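Penicillin-binding protein PbpB (Mycobacterium tuberculosis, PDB 6KGU) cross-links the peptide side chains of peptidoglycan during cell-wall synthesis and is inactivated by beta-lactam antibiotics such as aztreonam. Local coordinates at residues A[272-277]-A[394-399]; A[315-320]-A[330-335]; A[319-324]-A[443-448]; A[449-454]-A[557-562]. All blocks are in the same frame, centred on the assembly; numbering follows the deposited sequence. Where two conformers were deposited one is given.

Interaction 1. Residues A[272-277]-A[394-399]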
loop_
_atom_site.group_PDB
_atom_site.type_symbol
_atom_site.label_atom_id
_atom_site.label_comp_id
_atom_site.label_asym_id
_atom_site.label_seq_id
_atom_site.Cartn_x
_atom_site.Cartn_y
_atom_site.Cartn_z
ATOM N N LYS A 272 -10.374 -0.095 9.186
ATOM C CA LYS A 272 -10.738 0.208 10.561
ATOM C C LYS A 272 -9.759 1.169 11.216
ATOM O O LYS A 272 -10.089 1.768 12.244
ATOM C CB LYS A 272 -10.860 -1.084 11.377
ATOM C CG LYS A 272 -12.092 -1.929 10.969
ATOM C CD LYS A 272 -12.260 -3.167 11.843
ATOM C CE LYS A 272 -13.381 -4.076 11.340
ATOM N NZ LYS A 272 -13.510 -5.318 12.188
ATOM N N ILE A 273 -8.578 1.361 10.626
ATOM C CA ILE A 273 -7.672 2.401 11.109
ATOM C C ILE A 273 -8.377 3.754 11.203
ATOM O O ILE A 273 -8.087 4.553 12.105
ATOM C CB ILE A 273 -6.419 2.471 10.212
ATOM C CG1 ILE A 273 -5.370 3.384 10.846
ATOM C CG2 ILE A 273 -6.783 2.943 8.784
ATOM C CD1 ILE A 273 -4.090 3.479 10.042
ATOM N N VAL A 274 -9.339 4.025 10.312
ATOM C CA VAL A 274 -10.005 5.326 10.346
ATOM C C VAL A 274 -10.872 5.454 11.594
ATOM O O VAL A 274 -10.786 6.453 12.318
ATOM C CB VAL A 274 -10.812 5.569 9.060
ATOM C CG1 VAL A 274 -11.488 6.917 9.112
ATOM C CG2 VAL A 274 -9.872 5.504 7.824
ATOM N N ALA A 275 -11.720 4.448 11.863
ATOM C CA ALA A 275 -12.529 4.470 13.081
ATOM C C ALA A 275 -11.655 4.528 14.325
ATOM O O ALA A 275 -11.976 5.242 15.287
ATOM C CB ALA A 275 -13.445 3.246 13.141
ATOM N N ALA A 276 -10.568 3.745 14.348
ATOM C CA ALA A 276 -9.702 3.723 15.522
ATOM C C ALA A 276 -9.109 5.094 15.787
ATOM O O ALA A 276 -9.074 5.553 16.933
ATOM C CB ALA A 276 -8.578 2.700 15.338
ATOM N N SER A 277 -8.624 5.750 14.726
ATOM C CA SER A 277 -8.013 7.066 14.837
ATOM C C SER A 277 -9.039 8.110 15.243
ATOM O O SER A 277 -8.763 8.974 16.079
ATOM C CB SER A 277 -7.376 7.448 13.496
ATOM O OG SER A 277 -6.369 6.517 13.131
ATOM N N THR A 394 -1.812 1.925 1.991
ATOM C CA THR A 394 -0.517 2.062 2.644
ATOM C C THR A 394 -0.276 3.495 3.111
ATOM O O THR A 394 0.331 3.719 4.162
ATOM C CB THR A 394 0.580 1.598 1.684
ATOM O OG1 THR A 394 0.233 0.302 1.180
ATOM C CG2 THR A 394 1.907 1.500 2.386
ATOM N N GLY A 395 -0.746 4.480 2.343
ATOM C CA GLY A 395 -0.549 5.868 2.733
ATOM C C GLY A 395 -1.303 6.232 3.999
ATOM O O GLY A 395 -0.837 7.070 4.783
ATOM N N MET A 396 -2.456 5.594 4.232
ATOM C CA MET A 396 -3.195 5.785 5.481
ATOM C C MET A 396 -2.349 5.411 6.680
ATOM O O MET A 396 -2.319 6.130 7.686
ATOM C CB MET A 396 -4.471 4.940 5.486
ATOM C CG MET A 396 -5.599 5.486 4.654
ATOM S SD MET A 396 -7.190 5.045 5.366
ATOM C CE MET A 396 -7.284 3.280 5.065
ATOM N N TYR A 397 -1.696 4.249 6.611
ATOM C CA TYR A 397 -0.900 3.788 7.741
ATOM C C TYR A 397 0.378 4.609 7.874
ATOM O O TYR A 397 0.919 4.743 8.978
ATOM C CB TYR A 397 -0.618 2.284 7.592
ATOM C CG TYR A 397 -1.846 1.468 7.944
ATOM C CD1 TYR A 397 -2.974 1.489 7.126
ATOM C CD2 TYR A 397 -1.899 0.710 9.118
ATOM C CE1 TYR A 397 -4.130 0.760 7.454
ATOM C CE2 TYR A 397 -3.045 -0.009 9.459
ATOM C CZ TYR A 397 -4.157 0.024 8.620
ATOM O OH TYR A 397 -5.294 -0.690 8.933
ATOM N N GLN A 398 0.839 5.204 6.770
ATOM C CA GLN A 398 1.975 6.121 6.842
ATOM C C GLN A 398 1.652 7.334 7.703
ATOM O O GLN A 398 2.520 7.834 8.439
ATOM C CB GLN A 398 2.390 6.555 5.432
ATOM C CG GLN A 398 3.622 7.451 5.409
ATOM C CD GLN A 398 3.284 8.889 5.661
ATOM O OE1 GLN A 398 2.155 9.327 5.411
ATOM N NE2 GLN A 398 4.244 9.634 6.185
ATOM N N ALA A 399 0.411 7.835 7.619
ATOM C CA ALA A 399 0.016 8.980 8.436
ATOM C C ALA A 399 0.180 8.667 9.916
ATOM O O ALA A 399 0.679 9.491 10.697
ATOM C CB ALA A 399 -1.442 9.362 8.147
#

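Interaction 2. Residues A[315-320]-A[330-335]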
loop_
_atom_site.group_PDB
_atom_site.type_symbol
_atom_site.label_atom_id
_atom_site.label_comp_id
_atom_site.label_asym_id
_atom_site.label_seq_id
_atom_site.Cartn_x
_atom_site.Cartn_y
_atom_site.Cartn_z
ATOM N N TYR A 315 -14.879 -7.191 25.154
ATOM C CA TYR A 315 -13.714 -6.753 24.400
ATOM C C TYR A 315 -13.315 -5.354 24.852
ATOM O O TYR A 315 -14.166 -4.492 25.073
ATOM C CB TYR A 315 -14.002 -6.745 22.891
ATOM C CG TYR A 315 -14.383 -8.097 22.315
ATOM C CD1 TYR A 315 -13.768 -9.265 22.757
ATOM C CD2 TYR A 315 -15.364 -8.202 21.337
ATOM C CE1 TYR A 315 -14.129 -10.504 22.236
ATOM C CE2 TYR A 315 -15.731 -9.433 20.816
ATOM C CZ TYR A 315 -15.113 -10.576 21.269
ATOM O OH TYR A 315 -15.482 -11.797 20.749
ATOM N N THR A 316 -12.020 -5.132 25.000
ATOM C CA THR A 316 -11.553 -3.764 25.112
ATOM C C THR A 316 -11.608 -3.097 23.742
ATOM O O THR A 316 -11.776 -3.748 22.710
ATOM C CB THR A 316 -10.123 -3.698 25.643
ATOM O OG1 THR A 316 -9.259 -4.417 24.752
ATOM C CG2 THR A 316 -10.032 -4.277 27.071
ATOM N N THR A 317 -11.454 -1.774 23.739
ATOM C CA THR A 317 -11.274 -1.059 22.482
ATOM C C THR A 317 -10.104 -1.647 21.697
ATOM O O THR A 317 -10.210 -1.910 20.492
ATOM C CB THR A 317 -11.073 0.425 22.781
ATOM O OG1 THR A 317 -12.300 0.949 23.304
ATOM C CG2 THR A 317 -10.673 1.194 21.546
ATOM N N THR A 318 -8.986 -1.889 22.383
ATOM C CA THR A 318 -7.862 -2.590 21.755
ATOM C C THR A 318 -8.304 -3.910 21.133
ATOM O O THR A 318 -8.015 -4.187 19.962
ATOM C CB THR A 318 -6.758 -2.797 22.795
ATOM O OG1 THR A 318 -6.181 -1.522 23.104
ATOM C CG2 THR A 318 -5.657 -3.735 22.284
ATOM N N GLY A 319 -9.063 -4.714 21.884
ATOM C CA GLY A 319 -9.522 -5.987 21.365
ATOM C C GLY A 319 -10.477 -5.878 20.191
ATOM O O GLY A 319 -10.527 -6.776 19.349
ATOM N N VAL A 320 -11.266 -4.807 20.130
ATOM C CA VAL A 320 -12.179 -4.629 19.005
ATOM C C VAL A 320 -11.400 -4.597 17.698
ATOM O O VAL A 320 -11.762 -5.255 16.717
ATOM C CB VAL A 320 -13.023 -3.356 19.186
ATOM C CG1 VAL A 320 -13.592 -2.899 17.829
ATOM C CG2 VAL A 320 -14.138 -3.604 20.190
ATOM N N LEU A 330 -18.550 -0.544 14.791
ATOM C CA LEU A 330 -19.687 0.330 14.506
ATOM C C LEU A 330 -20.221 0.986 15.772
ATOM O O LEU A 330 -20.659 2.137 15.731
ATOM C CB LEU A 330 -20.787 -0.448 13.790
ATOM C CG LEU A 330 -20.415 -0.814 12.350
ATOM C CD1 LEU A 330 -21.474 -1.712 11.737
ATOM C CD2 LEU A 330 -20.227 0.431 11.519
ATOM N N MET A 331 -20.202 0.276 16.904
ATOM C CA MET A 331 -20.602 0.897 18.161
ATOM C C MET A 331 -19.715 2.089 18.486
ATOM O O MET A 331 -20.206 3.167 18.838
ATOM C CB MET A 331 -20.563 -0.134 19.286
ATOM C CG MET A 331 -21.601 -1.217 19.099
ATOM S SD MET A 331 -21.667 -2.345 20.471
ATOM C CE MET A 331 -21.838 -1.197 21.824
ATOM N N LEU A 332 -18.394 1.917 18.351
ATOM C CA LEU A 332 -17.459 3.020 18.563
ATOM C C LEU A 332 -17.621 4.097 17.506
ATOM O O LEU A 332 -17.506 5.288 17.806
ATOM C CB LEU A 332 -16.007 2.512 18.542
ATOM C CG LEU A 332 -15.543 1.607 19.681
ATOM C CD1 LEU A 332 -14.187 0.960 19.325
ATOM C CD2 LEU A 332 -15.475 2.400 21.010
ATOM N N SER A 333 -17.841 3.698 16.250
ATOM C CA SER A 333 -18.088 4.686 15.202
ATOM C C SER A 333 -19.343 5.513 15.499
ATOM O O SER A 333 -19.406 6.695 15.135
ATOM C CB SER A 333 -18.212 3.992 13.833
ATOM O OG SER A 333 -17.001 3.340 13.478
ATOM N N GLN A 334 -20.346 4.915 16.154
ATOM C CA GLN A 334 -21.546 5.668 16.526
ATOM C C GLN A 334 -21.207 6.830 17.448
ATOM O O GLN A 334 -21.882 7.865 17.409
ATOM C CB GLN A 334 -22.581 4.767 17.208
ATOM C CG GLN A 334 -23.320 3.797 16.306
ATOM C CD GLN A 334 -24.250 2.887 17.098
ATOM O OE1 GLN A 334 -24.566 3.174 18.249
ATOM N NE2 GLN A 334 -24.679 1.775 16.491
ATOM N N ARG A 335 -20.170 6.680 18.289
ATOM C CA ARG A 335 -19.747 7.799 19.125
ATOM C C ARG A 335 -19.164 8.916 18.274
ATOM O O ARG A 335 -19.369 10.100 18.566
ATOM C CB ARG A 335 -18.724 7.337 20.164
ATOM C CG ARG A 335 -19.095 6.054 20.903
ATOM C CD ARG A 335 -18.018 5.703 21.938
ATOM N NE ARG A 335 -18.411 4.571 22.782
ATOM C CZ ARG A 335 -17.700 4.124 23.814
ATOM N NH1 ARG A 335 -16.560 4.724 24.127
ATOM N NH2 ARG A 335 -18.130 3.089 24.537
#

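Interaction 3. Residues A[319-324]-A[443-448]. With AZR (2-({[(1Z)-1-(2-amino-1,3-thiazol-4-yl)-2-oxo-2-{[(2S,3S)-1-oxo-3-(sulfoamino)butan-2-yl]amino}ethylidene]amino}oxy)-2-methylpropanoic acid), chain B.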
loop_
_atom_site.group_PDB
_atom_site.type_symbol
_atom_site.label_atom_id
_atom_site.label_comp_id
_atom_site.label_asym_id
_atom_site.label_seq_id
_atom_site.Cartn_x
_atom_site.Cartn_y
_atom_site.Cartn_z
ATOM N N GLY A 319 -9.063 -4.714 21.884
ATOM C CA GLY A 319 -9.522 -5.987 21.365
ATOM C C GLY A 319 -10.477 -5.878 20.191
ATOM O O GLY A 319 -10.527 -6.776 19.349
ATOM N N VAL A 320 -11.266 -4.807 20.130
ATOM C CA VAL A 320 -12.179 -4.629 19.005
ATOM C C VAL A 320 -11.400 -4.597 17.698
ATOM O O VAL A 320 -11.762 -5.255 16.717
ATOM C CB VAL A 320 -13.023 -3.356 19.186
ATOM C CG1 VAL A 320 -13.592 -2.899 17.829
ATOM C CG2 VAL A 320 -14.138 -3.604 20.190
ATOM N N PHE A 321 -10.312 -3.839 17.672
ATOM C CA PHE A 321 -9.473 -3.805 16.484
ATOM C C PHE A 321 -8.525 -5.000 16.405
ATOM O O PHE A 321 -8.273 -5.502 15.305
ATOM C CB PHE A 321 -8.748 -2.461 16.451
ATOM C CG PHE A 321 -9.710 -1.302 16.427
ATOM C CD1 PHE A 321 -10.505 -1.081 15.304
ATOM C CD2 PHE A 321 -9.880 -0.482 17.536
ATOM C CE1 PHE A 321 -11.436 -0.026 15.263
ATOM C CE2 PHE A 321 -10.799 0.575 17.507
ATOM C CZ PHE A 321 -11.575 0.797 16.358
ATOM N N GLY A 322 -8.065 -5.518 17.548
ATOM C CA GLY A 322 -7.185 -6.677 17.525
ATOM C C GLY A 322 -7.883 -7.939 17.038
ATOM O O GLY A 322 -7.285 -8.747 16.323
ATOM N N LYS A 323 -9.159 -8.121 17.410
ATOM C CA LYS A 323 -9.955 -9.266 16.966
ATOM C C LYS A 323 -10.797 -8.957 15.737
ATOM O O LYS A 323 -11.351 -9.885 15.137
ATOM C CB LYS A 323 -10.876 -9.765 18.090
ATOM C CG LYS A 323 -10.105 -10.407 19.259
ATOM C CD LYS A 323 -10.978 -11.261 20.161
ATOM C CE LYS A 323 -10.195 -11.756 21.390
ATOM N NZ LYS A 323 -9.062 -12.673 21.024
ATOM N N SER A 324 -10.891 -7.683 15.358
ATOM C CA SER A 324 -11.642 -7.220 14.192
ATOM C C SER A 324 -13.142 -7.504 14.355
ATOM O O SER A 324 -13.771 -8.175 13.535
ATOM C CB SER A 324 -11.094 -7.831 12.900
ATOM O OG SER A 324 -11.326 -6.963 11.781
ATOM N N ARG A 443 -0.924 3.173 16.993
ATOM C CA ARG A 443 0.177 2.241 16.720
ATOM C C ARG A 443 0.303 1.189 17.810
ATOM O O ARG A 443 0.475 -0.003 17.523
ATOM C CB ARG A 443 1.518 2.988 16.603
ATOM C CG ARG A 443 1.675 3.880 15.401
ATOM C CD ARG A 443 3.153 4.145 15.078
ATOM N NE ARG A 443 3.936 4.729 16.169
ATOM C CZ ARG A 443 4.151 6.036 16.328
ATOM N NH1 ARG A 443 3.597 6.912 15.506
ATOM N NH2 ARG A 443 4.905 6.472 17.323
ATOM N N GLN A 444 0.257 1.618 19.077
ATOM C CA GLN A 444 0.362 0.656 20.171
ATOM C C GLN A 444 -0.818 -0.305 20.169
ATOM O O GLN A 444 -0.637 -1.516 20.339
ATOM C CB GLN A 444 0.464 1.391 21.514
ATOM C CG GLN A 444 1.831 2.025 21.751
ATOM C CD GLN A 444 2.963 0.994 21.789
ATOM O OE1 GLN A 444 2.826 -0.084 22.367
ATOM N NE2 GLN A 444 4.069 1.321 21.160
ATOM N N MET A 445 -2.035 0.218 19.966
ATOM C CA MET A 445 -3.223 -0.627 19.896
ATOM C C MET A 445 -3.084 -1.696 18.824
ATOM O O MET A 445 -3.431 -2.857 19.045
ATOM C CB MET A 445 -4.473 0.217 19.605
ATOM C CG MET A 445 -5.278 0.635 20.811
ATOM S SD MET A 445 -6.981 1.086 20.389
ATOM C CE MET A 445 -6.705 2.355 19.151
ATOM N N LEU A 446 -2.629 -1.310 17.633
ATOM C CA LEU A 446 -2.551 -2.268 16.535
ATOM C C LEU A 446 -1.438 -3.299 16.734
ATOM O O LEU A 446 -1.335 -4.232 15.930
ATOM C CB LEU A 446 -2.374 -1.519 15.200
ATOM C CG LEU A 446 -3.569 -0.650 14.774
ATOM C CD1 LEU A 446 -3.299 0.053 13.445
ATOM C CD2 LEU A 446 -4.851 -1.482 14.692
ATOM N N ARG A 447 -0.629 -3.171 17.788
ATOM C CA ARG A 447 0.233 -4.282 18.196
ATOM C C ARG A 447 -0.589 -5.496 18.609
ATOM O O ARG A 447 -0.122 -6.635 18.493
ATOM C CB ARG A 447 1.149 -3.872 19.358
ATOM C CG ARG A 447 2.250 -2.886 18.986
ATOM C CD ARG A 447 3.043 -2.461 20.233
ATOM N NE ARG A 447 3.744 -3.579 20.861
ATOM C CZ ARG A 447 4.305 -3.537 22.073
ATOM N NH1 ARG A 447 4.260 -2.429 22.815
ATOM N NH2 ARG A 447 4.917 -4.607 22.545
ATOM N N ALA A 448 -1.816 -5.273 19.089
ATOM C CA ALA A 448 -2.660 -6.388 19.507
ATOM C C ALA A 448 -2.988 -7.324 18.349
ATOM O O ALA A 448 -3.196 -8.526 18.559
ATOM C CB ALA A 448 -3.953 -5.855 20.128
HETATM C C7 AZR B . -13.657 -10.507 9.699
HETATM S S8 AZR B . -16.375 -5.441 3.469
HETATM O O9 AZR B . -11.919 -7.353 7.021
HETATM O O10 AZR B . -16.476 -8.188 7.883
HETATM O O11 AZR B . -16.178 -10.908 6.324
HETATM N N12 AZR B . -11.687 -9.006 9.702
HETATM N N13 AZR B . -14.365 -8.645 7.156
HETATM N N14 AZR B . -16.416 -10.000 5.249
HETATM N N15 AZR B . -16.550 -8.015 3.263
HETATM N N16 AZR B . -16.765 -6.869 1.220
HETATM S S17 AZR B . -10.266 -9.730 9.641
HETATM C C18 AZR B . -12.834 -9.498 8.918
HETATM C C19 AZR B . -13.660 -8.313 8.390
HETATM C C20 AZR B . -12.623 -7.233 7.992
HETATM C C21 AZR B . -15.692 -8.493 6.986
HETATM C C22 AZR B . -16.164 -8.798 5.607
HETATM C C23 AZR B . -16.387 -12.257 5.970
HETATM C C24 AZR B . -16.314 -7.717 4.600
HETATM C C25 AZR B . -16.199 -6.397 4.896
HETATM C C26 AZR B . -16.596 -6.910 2.549
HETATM C C27 AZR B . -15.264 -12.624 5.017
HETATM C C28 AZR B . -16.368 -13.134 7.209
HETATM C C29 AZR B . -17.746 -12.359 5.280
HETATM O O30 AZR B . -18.612 -11.517 5.380
HETATM O O31 AZR B . -17.890 -13.462 4.614
HETATM O O32 AZR B . -10.366 -10.964 10.331
HETATM O O33 AZR B . -9.306 -8.861 10.506
HETATM O O34 AZR B . -9.797 -9.662 8.306
#

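Interaction 4. Residues A[449-454]-A[557-562]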
loop_
_atom_site.group_PDB
_atom_site.type_symbol
_atom_site.label_atom_id
_atom_site.label_comp_id
_atom_site.label_asym_id
_atom_site.label_seq_id
_atom_site.Cartn_x
_atom_site.Cartn_y
_atom_site.Cartn_z
ATOM N N VAL A 449 -3.039 -6.796 17.124
ATOM C CA VAL A 449 -3.390 -7.616 15.971
ATOM C C VAL A 449 -2.373 -8.735 15.765
ATOM O O VAL A 449 -2.734 -9.850 15.367
ATOM C CB VAL A 449 -3.517 -6.720 14.723
ATOM C CG1 VAL A 449 -3.496 -7.562 13.429
ATOM C CG2 VAL A 449 -4.794 -5.857 14.810
ATOM N N VAL A 450 -1.098 -8.479 16.055
ATOM C CA VAL A 450 -0.059 -9.478 15.817
ATOM C C VAL A 450 0.313 -10.221 17.091
ATOM O O VAL A 450 1.271 -11.001 17.090
ATOM C CB VAL A 450 1.188 -8.853 15.169
ATOM C CG1 VAL A 450 0.802 -8.116 13.891
ATOM C CG2 VAL A 450 1.885 -7.913 16.150
ATOM N N GLN A 451 -0.432 -10.018 18.174
ATOM C CA GLN A 451 -0.121 -10.681 19.429
ATOM C C GLN A 451 -0.653 -12.105 19.443
ATOM O O GLN A 451 -1.799 -12.373 19.067
ATOM C CB GLN A 451 -0.698 -9.904 20.610
ATOM C CG GLN A 451 -0.563 -10.629 21.956
ATOM C CD GLN A 451 -0.860 -9.709 23.123
ATOM O OE1 GLN A 451 -0.082 -8.805 23.419
ATOM N NE2 GLN A 451 -1.997 -9.916 23.769
ATOM N N ARG A 452 0.192 -13.014 19.903
ATOM C CA ARG A 452 -0.098 -14.437 19.973
ATOM C C ARG A 452 -0.557 -14.797 21.384
ATOM O O ARG A 452 -0.044 -14.257 22.368
ATOM C CB ARG A 452 1.163 -15.233 19.587
ATOM C CG ARG A 452 0.911 -16.662 19.169
ATOM C CD ARG A 452 2.162 -17.351 18.604
ATOM N NE ARG A 452 2.369 -17.120 17.172
ATOM C CZ ARG A 452 1.586 -17.603 16.208
ATOM N NH1 ARG A 452 0.515 -18.318 16.512
ATOM N NH2 ARG A 452 1.860 -17.355 14.933
ATOM N N ASP A 453 -1.551 -15.683 21.482
ATOM C CA ASP A 453 -1.958 -16.168 22.800
ATOM C C ASP A 453 -2.346 -17.638 22.711
ATOM O O ASP A 453 -3.345 -17.986 22.067
ATOM C CB ASP A 453 -3.120 -15.354 23.388
ATOM C CG ASP A 453 -3.514 -15.829 24.791
ATOM O OD1 ASP A 453 -2.821 -16.714 25.336
ATOM O OD2 ASP A 453 -4.507 -15.329 25.364
ATOM N N PRO A 454 -1.589 -18.525 23.363
ATOM C CA PRO A 454 -1.944 -19.955 23.326
ATOM C C PRO A 454 -3.354 -20.242 23.812
ATOM O O PRO A 454 -4.050 -21.074 23.217
ATOM C CB PRO A 454 -0.888 -20.597 24.235
ATOM C CG PRO A 454 0.256 -19.637 24.235
ATOM C CD PRO A 454 -0.350 -18.273 24.115
ATOM N N LEU A 557 -0.812 -7.079 25.738
ATOM C CA LEU A 557 -1.991 -6.231 25.625
ATOM C C LEU A 557 -3.236 -7.039 25.961
ATOM O O LEU A 557 -3.309 -8.247 25.706
ATOM C CB LEU A 557 -2.103 -5.644 24.213
ATOM C CG LEU A 557 -0.954 -4.786 23.651
ATOM C CD1 LEU A 557 0.281 -5.603 23.245
ATOM C CD2 LEU A 557 -1.413 -3.968 22.458
ATOM N N VAL A 558 -4.226 -6.371 26.540
ATOM C CA VAL A 558 -5.489 -7.010 26.882
ATOM C C VAL A 558 -6.526 -6.662 25.823
ATOM O O VAL A 558 -6.912 -5.492 25.668
ATOM C CB VAL A 558 -5.977 -6.607 28.279
ATOM C CG1 VAL A 558 -7.306 -7.285 28.549
ATOM C CG2 VAL A 558 -4.929 -6.990 29.336
ATOM N N LEU A 559 -6.992 -7.691 25.120
ATOM C CA LEU A 559 -8.025 -7.588 24.100
ATOM C C LEU A 559 -9.400 -7.954 24.625
ATOM O O LEU A 559 -10.416 -7.495 24.082
ATOM C CB LEU A 559 -7.705 -8.515 22.918
ATOM C CG LEU A 559 -6.490 -8.251 22.013
ATOM C CD1 LEU A 559 -5.161 -8.338 22.772
ATOM C CD2 LEU A 559 -6.501 -9.238 20.828
ATOM N N GLN A 560 -9.439 -8.779 25.664
ATOM C CA GLN A 560 -10.677 -9.306 26.213
ATOM C C GLN A 560 -10.534 -9.298 27.724
ATOM O O GLN A 560 -9.583 -9.876 28.258
ATOM C CB GLN A 560 -10.926 -10.717 25.685
ATOM C CG GLN A 560 -12.265 -11.308 25.983
ATOM C CD GLN A 560 -12.386 -12.714 25.408
ATOM O OE1 GLN A 560 -12.005 -12.966 24.262
ATOM N NE2 GLN A 560 -12.899 -13.639 26.211
ATOM N N ALA A 561 -11.450 -8.620 28.399
ATOM C CA ALA A 561 -11.417 -8.480 29.845
ATOM C C ALA A 561 -12.103 -9.695 30.474
ATOM O O ALA A 561 -12.282 -10.726 29.822
ATOM C CB ALA A 561 -12.075 -7.153 30.245
ATOM N N THR A 562 -12.502 -9.583 31.734
ATOM C CA THR A 562 -13.314 -10.612 32.381
ATOM C C THR A 562 -14.772 -10.427 31.974
ATOM O O THR A 562 -15.479 -11.396 31.687
ATOM C CB THR A 562 -13.181 -10.556 33.927
ATOM O OG1 THR A 562 -11.800 -10.686 34.296
ATOM C CG2 THR A 562 -13.984 -11.674 34.594
#

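Interaction 1. Residues A[272-277]-A[394-399]
I273 meets Y397 of the neighbouring helix with CB, CG2 and CD1. CG1 lies anti to the backbone N (chi1 -170°), which carries the chain out to CD1, and this methyl sits over the middle of the Y397 ring in a CH-pi contact, I273 CD1 standing 3.4 Å from the ring centroid. Nearer the helix, I273 CB is 3.6 Å from Y397 OH, a hydroxyl whose hydrogen bond goes to the carbonyl of V270, just before this segment. The second branch, I273 CG2, packs 3.8 Å from M396 CE; a beta-branched residue can thus serve ring and thioether at once. The two segments belong to helices 272-281 and 390-401 of the penicillin-binding transpeptidase fold and here run at 24° with their axes 10.8 Å apart; the former helix carries K272, probably of the SxxK motif that begins at S269, the acylated serine by similarity. V274 follows, its CG2 3.7 Å from M396 SD, the two side chains crossing at nearly a right angle; the flexible methionine bends to fit between valine and isoleucine. A turn after I273, S277 OG donates to I273 O (2.8 Å), which also accepts from S277 N, giving the hydroxyl a partner within this buried helix.

Interaction 2. Residues A[315-320]-A[330-335]
L332 CD1 is shared by T317 and V320, lying 4.2 Å from T317 CG2 and equally 4.2 Å from V320 CG1, while L332 CD2 lies beside T317 OG1. Valine and leucine reach toward each other tip to tip, whereas threonine and leucine pass at a slant. V320 holds CG1 anti to the backbone N (chi1 160°), and T317 does the same with CG2, so that two methyls one turn apart face the leucine. Threonine suits its place because it has both a methyl for this apolar side and a hydroxyl, T317 OG1, which is hydrogen-bonded to S285 OG.

The two helices, 317-323 and 326-336, follow one another with a short connection in the all-helical part of the transpeptidase domain, a helical hairpin in which the second helix runs back beside the first. The chain passes through S324 between them and N326 opens the second, probably the SxN motif of the active site.

Further out, the start of the first helix is fixed by T316 at its N-cap: T316 OG1 accepts from G319 N at 2.9 Å, with an N-H...O angle of 157°, and itself bonds to the carbonyl of V558. On the second helix, the guanidinium of R335 has L332 CD2 over one face, 3.9 Å above its plane, and is held by a salt bridge to E289 and a hydrogen bond to the carbonyl of L284.

Interaction 3. Residues A[319-324]-A[443-448]
G322 and A448 bring two backbones unusually close, their CA atoms 4.9 Å apart and G322 CA only 4.2 Å from the methyl A448 CB. The small residues make this possible: the absence of a side chain on G322 lets the A448 methyl come in against its CA, and A448 puts just one methyl between the backbones. Around this close point the packing is looser. F321 CB lies 4.4 Å from L446 CD2, the leucine's end coming nearer than its CB direction suggests, while F321 CD2 stands 4.4 Å from M445 SD, with the sulfur approaching the ring obliquely. Over one face of the same ring sits V320 CG1 from the preceding residue, and K272 and A276 of helix 272-281 also touch the phenylalanine, so it packs between its own helix, helix 272-281 and the 443-448 segment.

Helix 317-323 ends here at the active site of the transpeptidase domain. S324 leaves helical geometry with positive phi (64°) and probably opens the SxN motif, as in other penicillin-binding proteins. Its OG, anti to the backbone N (chi1 -152°), accepts a hydrogen bond from N12 of the aztreonam adduct, AZR N12 to S324 OG 2.9 Å at 155°. The same hydroxyl is bonded to K272 NZ and K475 NZ, so that two lysines and the ligand meet on one oxygen. On the far side of the contact, R447 NH1 donates to Q444 OE1 at 2.8 Å, in the carbonyl plane and on a lone pair, joining these two polar side chains one turn apart.

Interaction 4. Residues A[449-454]-A[557-562]
With CG anti to the backbone N (chi1 173°) and the chain extended beyond it, Q451 carries its amide across to the backbone of L557 and meets it with both ends. Q451 OE1 accepts from L557 N at 3.0 Å, on a lone pair in its own carbonyl plane, although the bond is somewhat bent at 145°. Q451 NE2 donates to L557 O at 2.9 Å and a straighter 161°, the acceptor lying close to the amide plane. A glutamine suits the place because its amide has a donor and an acceptor side by side, matched to the N-H and C=O of one residue, and the pair of bonds fixes which way the amide is turned. NE2 also donates to the carbonyl of Q458, so that both of its hydrogens could be used. Leucine side chains lie at its two ends: L557 CD1 makes a close approach, 3.2 Å from Q451 OE1, and L559 CD1 lies 3.7 Å from Q451 NE2. L559 N is in turn bonded to the side chain of Q458. Neither segment is regular helix or strand; a side-chain amide here mimics a peptide group, pairing with a main chain as a neighbouring strand would, and ties the C-terminal tail to the loop after helix 436-445.

Interactions 1 and 3 meet beside the active site, where K272 NZ is 2.8 Å from S324 OG, probably joining the SxxK and SxN motifs, and F321 CZ packs 3.6 Å from A276 CA. Interaction 2 shares G319 and V320 with interaction 3, and L332 CD1 touches F321 CE2 at 3.9 Å, so helix 317-323 is packed by helix 326-336 and by the 443-448 segment. Interaction 4 adds the C-terminal tail, where T316 OG1 lies 2.7 Å from V558 O beside the start of that helix. S324 touches the aztreonam adduct directly, whereas the side chain of Y397 in interaction 1 is about 9 Å from it and that of L559 in interaction 4 about 11 Å.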